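Long-range contact in glycerol uptake operon antiterminator regulatory protein (Listeria monocytogenes str. 4b, PDB 3KTS), which probably regulates the glycerol uptake operon by transcription antitermination in response to glycerol-3-phosphate: residues A[74-88]-A[93-107]. Numbering follows the deposited sequence.
Sequences IDFLCTEICPDGIIS and AIMKAKQHKMLAIQR
Between two neighbouring surface helices, the imidazole of H100 is held by a carboxylate at its edge and a cysteine over one face. H100 NE2 donates to D75 OD1 at 2.7 Å, meeting the oxygen nearly along its C-O axis, while the carboxylate plane is turned 69° from the ring. C78 CB lies 3.9 Å from the centroid of the H100 ring, a CH-pi contact offset toward the rim. With CG anti to its carbonyl carbon (chi1 -68°), H100 sets its ring over C78 CB with NE2 toward D75, and T79 CG2 approaches it obliquely. K96, bent at chi2, leaves NZ about equally far from both oxygens of D75, 3.9 Å from D75 OD2, a long salt bridge that would add a weak positive charge beside the carboxylate.

Deeper between the helices and the sheet the contacts are apolar. I74 CG1 rests on A93 CB at 3.7 Å, and A97 CB receives CG1 and CD1 of I86. A Schellman motif with K101 at C-prime ends helix 93-99, M102 N bonding to A97 O; the M102 side chain then runs back between helix 74-81 and the sheet, with CG beside C78 SG, SD near the CG2 of I86 and CE 3.5 Å from P83 CD.

Strands 85-88 and 103-107 pair in parallel. I86 makes two bonds to the neighbouring strand, its N donating to L103 O (2.9 Å) and its O accepting from I105 N (3.0 Å), which straddle A104; R107 N reaches S88 O further along. On one face I87 and I105 lie side by side; on the other S88 packs on A93, its OG bonded to D62.

The segments thus join a right-handed beta-alpha-beta unit of the TIM-barrel-type fold to the preceding helix 71-81: strand 85-88 lies between strands 56-60 and 103-109, strand 103-109 pairs in turn with strand 130-134, and helix 113-126 flanks helix 91-99 through I94.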
loop_
_atom_site.group_PDB
_atom_site.type_symbol
_atom_site.label_atom_id
_atom_site.label_comp_id
_atom_site.label_asym_id
_atom_site.label_seq_id
_atom_site.Cartn_x
_atom_site.Cartn_y
_atom_site.Cartn_z
ATOM N N ILE A 74 3.855 15.274 -4.603
ATOM C CA ILE A 74 2.960 14.752 -3.573
ATOM C C ILE A 74 1.812 15.728 -3.354
ATOM O O ILE A 74 0.658 15.311 -3.215
ATOM C CB ILE A 74 3.723 14.408 -2.265
ATOM C CG1 ILE A 74 4.760 13.309 -2.531
ATOM C CG2 ILE A 74 2.775 13.959 -1.151
ATOM C CD1 ILE A 74 4.262 12.123 -3.377
ATOM N N ASP A 75 2.139 17.022 -3.374
ATOM C CA ASP A 75 1.151 18.111 -3.397
ATOM C C ASP A 75 0.093 17.901 -4.482
ATOM O O ASP A 75 -1.097 18.014 -4.209
ATOM C CB ASP A 75 1.847 19.464 -3.597
ATOM C CG ASP A 75 2.490 19.984 -2.324
ATOM O OD1 ASP A 75 1.888 19.789 -1.247
ATOM O OD2 ASP A 75 3.585 20.593 -2.398
ATOM N N PHE A 76 0.550 17.572 -5.691
ATOM C CA PHE A 76 -0.299 17.262 -6.846
ATOM C C PHE A 76 -1.223 16.074 -6.599
ATOM O O PHE A 76 -2.398 16.109 -6.965
ATOM C CB PHE A 76 0.595 16.997 -8.057
ATOM C CG PHE A 76 -0.133 16.540 -9.294
ATOM C CD1 PHE A 76 0.079 15.259 -9.801
ATOM C CD2 PHE A 76 -0.993 17.393 -9.974
ATOM C CE1 PHE A 76 -0.567 14.831 -10.950
ATOM C CE2 PHE A 76 -1.650 16.973 -11.122
ATOM C CZ PHE A 76 -1.428 15.693 -11.619
ATOM N N LEU A 77 -0.687 15.035 -5.965
ATOM C CA LEU A 77 -1.458 13.834 -5.666
ATOM C C LEU A 77 -2.536 14.101 -4.639
ATOM O O LEU A 77 -3.615 13.523 -4.716
ATOM C CB LEU A 77 -0.550 12.709 -5.175
ATOM C CG LEU A 77 0.499 12.155 -6.137
ATOM C CD1 LEU A 77 1.200 10.985 -5.487
ATOM C CD2 LEU A 77 -0.117 11.745 -7.466
ATOM N N CYS A 78 -2.242 14.989 -3.694
ATOM C CA CYS A 78 -3.146 15.272 -2.583
ATOM C C CYS A 78 -4.204 16.320 -2.902
ATOM O O CYS A 78 -5.339 16.219 -2.433
ATOM C CB CYS A 78 -2.349 15.715 -1.363
ATOM S SG CYS A 78 -1.256 14.445 -0.696
ATOM N N THR A 79 -3.827 17.326 -3.688
ATOM C CA THR A 79 -4.730 18.427 -4.024
ATOM C C THR A 79 -5.491 18.212 -5.334
ATOM O O THR A 79 -6.640 18.633 -5.449
ATOM C CB THR A 79 -4.001 19.802 -4.076
ATOM O OG1 THR A 79 -2.973 19.774 -5.076
ATOM C CG2 THR A 79 -3.391 20.158 -2.719
ATOM N N GLU A 80 -4.868 17.557 -6.313
ATOM C CA GLU A 80 -5.483 17.432 -7.642
ATOM C C GLU A 80 -5.831 16.028 -8.129
ATOM O O GLU A 80 -6.630 15.889 -9.053
ATOM C CB GLU A 80 -4.661 18.174 -8.704
ATOM C CG GLU A 80 -4.960 19.669 -8.770
ATOM C CD GLU A 80 -5.144 20.185 -10.195
ATOM O OE1 GLU A 80 -5.736 21.276 -10.358
ATOM O OE2 GLU A 80 -4.709 19.505 -11.153
ATOM N N ILE A 81 -5.243 14.990 -7.541
ATOM C CA ILE A 81 -5.598 13.617 -7.938
ATOM C C ILE A 81 -6.511 12.970 -6.901
ATOM O O ILE A 81 -7.546 12.399 -7.254
ATOM C CB ILE A 81 -4.349 12.756 -8.324
ATOM C CG1 ILE A 81 -4.187 12.684 -9.843
ATOM C CG2 ILE A 81 -4.492 11.311 -7.903
ATOM C CD1 ILE A 81 -4.163 13.994 -10.571
ATOM N N CYS A 82 -6.125 13.109 -5.631
ATOM C CA CYS A 82 -6.890 12.648 -4.463
ATOM C C CYS A 82 -7.256 11.161 -4.442
ATOM O O CYS A 82 -8.433 10.814 -4.599
ATOM C CB CYS A 82 -8.146 13.502 -4.265
ATOM S SG CYS A 82 -7.859 15.262 -4.433
ATOM N N PRO A 83 -6.256 10.272 -4.256
ATOM C CA PRO A 83 -6.653 8.923 -3.874
ATOM C C PRO A 83 -7.049 8.911 -2.408
ATOM O O PRO A 83 -7.057 9.955 -1.763
ATOM C CB PRO A 83 -5.380 8.112 -4.097
ATOM C CG PRO A 83 -4.278 9.083 -3.908
ATOM C CD PRO A 83 -4.794 10.389 -4.416
ATOM N N ASP A 84 -7.379 7.745 -1.877
ATOM C CA ASP A 84 -7.762 7.652 -0.476
ATOM C C ASP A 84 -6.551 7.449 0.432
ATOM O O ASP A 84 -6.634 7.625 1.652
ATOM C CB ASP A 84 -8.809 6.560 -0.304
ATOM C CG ASP A 84 -10.060 6.840 -1.121
ATOM O OD1 ASP A 84 -11.057 7.307 -0.534
ATOM O OD2 ASP A 84 -10.037 6.626 -2.352
ATOM N N GLY A 85 -5.426 7.092 -0.186
ATOM C CA GLY A 85 -4.148 6.958 0.500
ATOM C C GLY A 85 -3.006 6.911 -0.492
ATOM O O GLY A 85 -3.223 6.619 -1.670
ATOM N N ILE A 86 -1.792 7.221 -0.031
ATOM C CA ILE A 86 -0.597 7.102 -0.880
ATOM C C ILE A 86 0.458 6.156 -0.298
ATOM O O ILE A 86 0.582 5.989 0.921
ATOM C CB ILE A 86 0.067 8.472 -1.251
ATOM C CG1 ILE A 86 0.917 9.017 -0.100
ATOM C CG2 ILE A 86 -0.967 9.491 -1.722
ATOM C CD1 ILE A 86 2.210 9.676 -0.551
ATOM N N ILE A 87 1.205 5.518 -1.187
ATOM C CA ILE A 87 2.279 4.632 -0.777
ATOM C C ILE A 87 3.558 5.136 -1.392
ATOM O O ILE A 87 3.641 5.322 -2.605
ATOM C CB ILE A 87 2.035 3.171 -1.204
ATOM C CG1 ILE A 87 0.724 2.652 -0.599
ATOM C CG2 ILE A 87 3.210 2.278 -0.778
ATOM C CD1 ILE A 87 0.184 1.415 -1.261
ATOM N N SER A 88 4.545 5.378 -0.541
ATOM C CA SER A 88 5.865 5.754 -0.999
ATOM C C SER A 88 6.955 5.077 -0.177
ATOM O O SER A 88 6.736 4.633 0.955
ATOM C CB SER A 88 6.038 7.267 -0.950
ATOM O OG SER A 88 7.310 7.632 -1.452
ATOM N N ALA A 93 7.976 12.018 1.257
ATOM C CA ALA A 93 6.627 11.873 0.731
ATOM C C ALA A 93 5.632 11.486 1.822
ATOM O O ALA A 93 4.476 11.904 1.784
ATOM C CB ALA A 93 6.608 10.864 -0.391
ATOM N N ILE A 94 6.088 10.692 2.789
ATOM C CA ILE A 94 5.263 10.298 3.928
ATOM C C ILE A 94 4.999 11.510 4.825
ATOM O O ILE A 94 3.884 11.683 5.325
ATOM C CB ILE A 94 5.924 9.140 4.733
ATOM C CG1 ILE A 94 6.135 7.902 3.847
ATOM C CG2 ILE A 94 5.111 8.784 5.981
ATOM C CD1 ILE A 94 4.857 7.245 3.334
ATOM N N MET A 95 6.025 12.349 4.995
ATOM C CA MET A 95 5.915 13.597 5.758
ATOM C C MET A 95 4.931 14.556 5.100
ATOM O O MET A 95 4.072 15.119 5.769
ATOM C CB MET A 95 7.288 14.273 5.935
ATOM C CG MET A 95 8.279 13.454 6.752
ATOM S SD MET A 95 9.821 14.257 7.278
ATOM C CE MET A 95 10.512 14.918 5.762
ATOM N N LYS A 96 5.050 14.710 3.785
ATOM C CA LYS A 96 4.192 15.608 3.025
ATOM C C LYS A 96 2.731 15.165 3.015
ATOM O O LYS A 96 1.835 15.998 3.182
ATOM C CB LYS A 96 4.704 15.776 1.591
ATOM C CG LYS A 96 4.196 17.039 0.908
ATOM C CD LYS A 96 4.851 18.285 1.498
ATOM C CE LYS A 96 4.031 19.526 1.221
ATOM N NZ LYS A 96 4.849 20.764 1.303
ATOM N N ALA A 97 2.500 13.863 2.831
ATOM C CA ALA A 97 1.141 13.319 2.788
ATOM C C ALA A 97 0.427 13.525 4.116
ATOM O O ALA A 97 -0.770 13.807 4.151
ATOM C CB ALA A 97 1.160 11.855 2.425
ATOM N N LYS A 98 1.184 13.411 5.202
ATOM C CA LYS A 98 0.666 13.657 6.542
ATOM C C LYS A 98 0.247 15.107 6.777
ATOM O O LYS A 98 -0.641 15.361 7.585
ATOM C CB LYS A 98 1.676 13.207 7.594
ATOM C CG LYS A 98 1.618 11.706 7.890
ATOM C CD LYS A 98 2.760 11.266 8.793
ATOM C CE LYS A 98 2.563 11.723 10.224
ATOM N NZ LYS A 98 3.816 11.553 10.995
ATOM N N GLN A 99 0.871 16.048 6.067
ATOM C CA GLN A 99 0.477 17.458 6.146
ATOM C C GLN A 99 -0.892 17.668 5.511
ATOM O O GLN A 99 -1.681 18.483 5.987
ATOM C CB GLN A 99 1.508 18.377 5.479
ATOM C CG GLN A 99 2.907 18.266 6.047
ATOM C CD GLN A 99 3.785 19.468 5.731
ATOM O OE1 GLN A 99 3.991 19.824 4.569
ATOM N NE2 GLN A 99 4.324 20.089 6.775
ATOM N N HIS A 100 -1.167 16.916 4.447
ATOM C CA HIS A 100 -2.431 17.001 3.723
ATOM C C HIS A 100 -3.476 16.063 4.295
ATOM O O HIS A 100 -4.512 15.839 3.662
ATOM C CB HIS A 100 -2.229 16.653 2.251
ATOM C CG HIS A 100 -1.427 17.659 1.493
ATOM N ND1 HIS A 100 -2.001 18.717 0.823
ATOM C CD2 HIS A 100 -0.093 17.763 1.289
ATOM C CE1 HIS A 100 -1.056 19.432 0.240
ATOM N NE2 HIS A 100 0.111 18.874 0.507
ATOM N N LYS A 101 -3.191 15.515 5.479
ATOM C CA LYS A 101 -4.063 14.564 6.178
ATOM C C LYS A 101 -4.430 13.363 5.297
ATOM O O LYS A 101 -5.586 12.937 5.254
ATOM C CB LYS A 101 -5.309 15.260 6.754
ATOM C CG LYS A 101 -5.001 16.484 7.618
ATOM C CD LYS A 101 -6.249 16.989 8.328
ATOM C CE LYS A 101 -5.952 18.248 9.135
ATOM N NZ LYS A 101 -7.200 18.877 9.663
ATOM N N MET A 102 -3.424 12.847 4.585
ATOM C CA MET A 102 -3.548 11.660 3.744
ATOM C C MET A 102 -3.061 10.427 4.472
ATOM O O MET A 102 -2.169 10.505 5.326
ATOM C CB MET A 102 -2.719 11.812 2.478
ATOM C CG MET A 102 -3.507 12.171 1.266
ATOM S SD MET A 102 -4.109 10.743 0.352
ATOM C CE MET A 102 -4.506 11.644 -1.127
ATOM N N LEU A 103 -3.646 9.289 4.113
ATOM C CA LEU A 103 -3.224 8.003 4.627
ATOM C C LEU A 103 -1.874 7.697 3.994
ATOM O O LEU A 103 -1.794 7.308 2.828
ATOM C CB LEU A 103 -4.245 6.924 4.245
ATOM C CG LEU A 103 -4.636 5.743 5.147
ATOM C CD1 LEU A 103 -4.864 4.515 4.281
ATOM C CD2 LEU A 103 -3.621 5.422 6.220
ATOM N N ALA A 104 -0.814 7.917 4.763
ATOM C CA ALA A 104 0.541 7.678 4.289
ATOM C C ALA A 104 1.054 6.321 4.759
ATOM O O ALA A 104 1.320 6.122 5.949
ATOM C CB ALA A 104 1.461 8.785 4.751
ATOM N N ILE A 105 1.177 5.384 3.823
ATOM C CA ILE A 105 1.782 4.085 4.122
ATOM C C ILE A 105 3.204 3.978 3.535
ATOM O O ILE A 105 3.427 4.287 2.367
ATOM C CB ILE A 105 0.823 2.872 3.798
ATOM C CG1 ILE A 105 1.542 1.752 3.039
ATOM C CG2 ILE A 105 -0.496 3.326 3.100
ATOM C CD1 ILE A 105 0.642 0.583 2.714
ATOM N N GLN A 106 4.162 3.577 4.369
ATOM C CA GLN A 106 5.572 3.532 3.973
ATOM C C GLN A 106 6.023 2.143 3.546
ATOM O O GLN A 106 5.861 1.168 4.280
ATOM C CB GLN A 106 6.472 4.031 5.099
ATOM C CG GLN A 106 7.897 4.350 4.646
ATOM C CD GLN A 106 8.878 4.461 5.792
ATOM O OE1 GLN A 106 10.013 3.992 5.699
ATOM N NE2 GLN A 106 8.446 5.073 6.884
ATOM N N ARG A 107 6.613 2.070 2.358
ATOM C CA ARG A 107 7.014 0.801 1.775
ATOM C C ARG A 107 8.417 0.428 2.215
ATOM O O ARG A 107 9.345 1.231 2.124
ATOM C CB ARG A 107 6.958 0.891 0.259
ATOM C CG ARG A 107 6.650 -0.419 -0.398
ATOM C CD ARG A 107 6.510 -0.265 -1.894
ATOM N NE ARG A 107 5.870 -1.427 -2.505
ATOM C CZ ARG A 107 5.846 -1.664 -3.812
ATOM N NH1 ARG A 107 6.420 -0.812 -4.658
ATOM N NH2 ARG A 107 5.232 -2.745 -4.277
#